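Local coordinates for protein RAP1B (Serratia marcescens, PDB 4AX2) that probably protects its producer by neutralising an amidase toxin delivered by the type VI secretion system, at residues V25-I28 / K29-Y33. Sequence-based numbering, arbitrary orientation.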
loop_
_atom_site.group_PDB
_atom_site.type_symbol
_atom_site.label_atom_id
_atom_site.label_comp_id
_atom_site.label_asym_id
_atom_site.label_seq_id
_atom_site.Cartn_x
_atom_site.Cartn_y
_atom_site.Cartn_z
ATOM N N VAL A 25 13.856 8.100 1.472
ATOM C CA VAL A 25 13.285 7.348 2.579
ATOM C C VAL A 25 13.023 8.168 3.838
ATOM O O VAL A 25 12.751 7.600 4.880
ATOM C CB VAL A 25 14.123 6.101 2.914
ATOM C CG1 VAL A 25 14.000 5.079 1.779
ATOM C CG2 VAL A 25 15.580 6.490 3.184
ATOM N N ALA A 26 13.065 9.495 3.735
ATOM C CA ALA A 26 12.725 10.355 4.860
ATOM C C ALA A 26 11.416 9.913 5.510
ATOM O O ALA A 26 11.293 9.866 6.731
ATOM C CB ALA A 26 12.636 11.815 4.413
ATOM N N PHE A 27 10.420 9.568 4.693
ATOM C CA PHE A 27 9.127 9.191 5.252
ATOM C C PHE A 27 9.135 7.839 5.993
ATOM O O PHE A 27 8.320 7.619 6.884
ATOM C CB PHE A 27 8.025 9.241 4.166
ATOM C CG PHE A 27 7.999 8.060 3.249
ATOM C CD1 PHE A 27 8.894 7.959 2.189
ATOM C CD2 PHE A 27 7.027 7.083 3.388
ATOM C CE1 PHE A 27 8.852 6.869 1.328
ATOM C CE2 PHE A 27 6.986 5.995 2.535
ATOM C CZ PHE A 27 7.893 5.890 1.502
ATOM N N ILE A 28 10.056 6.952 5.633
ATOM C CA ILE A 28 10.229 5.649 6.306
ATOM C C ILE A 28 10.941 5.821 7.664
ATOM O O ILE A 28 10.605 5.173 8.672
ATOM C CB ILE A 28 11.068 4.693 5.407
ATOM C CG1 ILE A 28 10.373 4.406 4.069
ATOM C CG2 ILE A 28 11.335 3.348 6.090
ATOM C CD1 ILE A 28 9.032 3.729 4.259
ATOM N N LYS A 29 11.916 6.720 7.672
ATOM C CA LYS A 29 12.742 6.978 8.858
ATOM C C LYS A 29 11.951 7.589 10.010
ATOM O O LYS A 29 12.377 7.498 11.150
ATOM C CB LYS A 29 13.899 7.895 8.484
ATOM C CG LYS A 29 14.889 7.220 7.562
ATOM C CD LYS A 29 16.016 8.146 7.169
ATOM C CE LYS A 29 17.181 7.359 6.611
ATOM N NZ LYS A 29 18.257 8.261 6.104
ATOM N N GLN A 30 10.803 8.202 9.701
ATOM C CA GLN A 30 9.902 8.753 10.712
ATOM C C GLN A 30 8.851 7.745 11.226
ATOM O O GLN A 30 8.111 8.049 12.173
ATOM C CB GLN A 30 9.261 10.059 10.220
ATOM C CG GLN A 30 8.336 9.926 9.034
ATOM C CD GLN A 30 7.759 11.259 8.612
ATOM O OE1 GLN A 30 6.540 11.461 8.646
ATOM N NE2 GLN A 30 8.631 12.186 8.225
ATOM N N MET A 31 8.777 6.557 10.624
ATOM C CA MET A 31 7.754 5.570 10.996
ATOM C C MET A 31 8.156 4.766 12.209
ATOM O O MET A 31 9.308 4.399 12.330
ATOM C CB MET A 31 7.543 4.534 9.897
ATOM C CG MET A 31 6.746 5.016 8.722
ATOM S SD MET A 31 6.762 3.765 7.441
ATOM C CE MET A 31 5.782 4.723 6.265
ATOM N N PRO A 32 7.183 4.381 13.049
ATOM C CA PRO A 32 7.539 3.334 14.001
ATOM C C PRO A 32 7.965 2.081 13.256
ATOM O O PRO A 32 7.384 1.762 12.204
ATOM C CB PRO A 32 6.237 3.097 14.762
ATOM C CG PRO A 32 5.177 3.522 13.831
ATOM C CD PRO A 32 5.743 4.690 13.075
ATOM N N TYR A 33 8.959 1.371 13.792
ATOM C CA TYR A 33 9.510 0.199 13.132
ATOM C C TYR A 33 8.458 -0.855 12.713
ATOM O O TYR A 33 8.605 -1.456 11.653
ATOM C CB TYR A 33 10.564 -0.475 14.009
ATOM C CG TYR A 33 11.846 0.326 14.229
ATOM C CD1 TYR A 33 12.463 1.013 13.180
ATOM C CD2 TYR A 33 12.456 0.355 15.477
ATOM C CE1 TYR A 33 13.657 1.700 13.374
ATOM C CE2 TYR A 33 13.631 1.051 15.686
ATOM C CZ TYR A 33 14.233 1.720 14.640
ATOM O OH TYR A 33 15.413 2.393 14.856
HETATM O O HOH W 1 5.623 8.480 7.094
HETATM O O HOH W 2 11.772 4.111 11.096
#
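Met-31 reaches back along one side of the turn to touch Phe-27 and Ile-28. Its CE lies 3.9 Å from Phe-27 CD2, and the two side chains run alongside each other, pointing the same way. Its SD meets Ile-28 CD1 at 3.9 Å, where the two side chains cross at a slant. Met-31 CG lies beside the backbone N and opposite the carbonyl carbon (chi1 -76°), and the chain runs on extended, which carries the thioether past the Phe-27 carbonyl to this apolar patch. Ile-28 CG1 sits over the centre of the Phe-27 ring. On another side, Lys-29 runs out extended, and its CE packs on Val-25 CG2.

The frame is a short helical turn, joined by a loop to helix 33-49; Pro-32 is at the N-cap position of that helix. Lys-29 N donates to Val-25 O at 3.0 Å, an i to i+4 bond. The turn then tightens: Met-31 N bonds to Ile-28 O at 3.0 Å, from above the carbonyl plane. One water donates to both Ile-28 O and Met-31 O, bridging the exit.

Further out, Val-36 of helix 33-49 packs on Ile-28 and Met-31. Lys-29 makes a cation-pi contact with Trp-136. Arg-113 and His-116 of the second subunit pack on Phe-27 and Met-31, respectively.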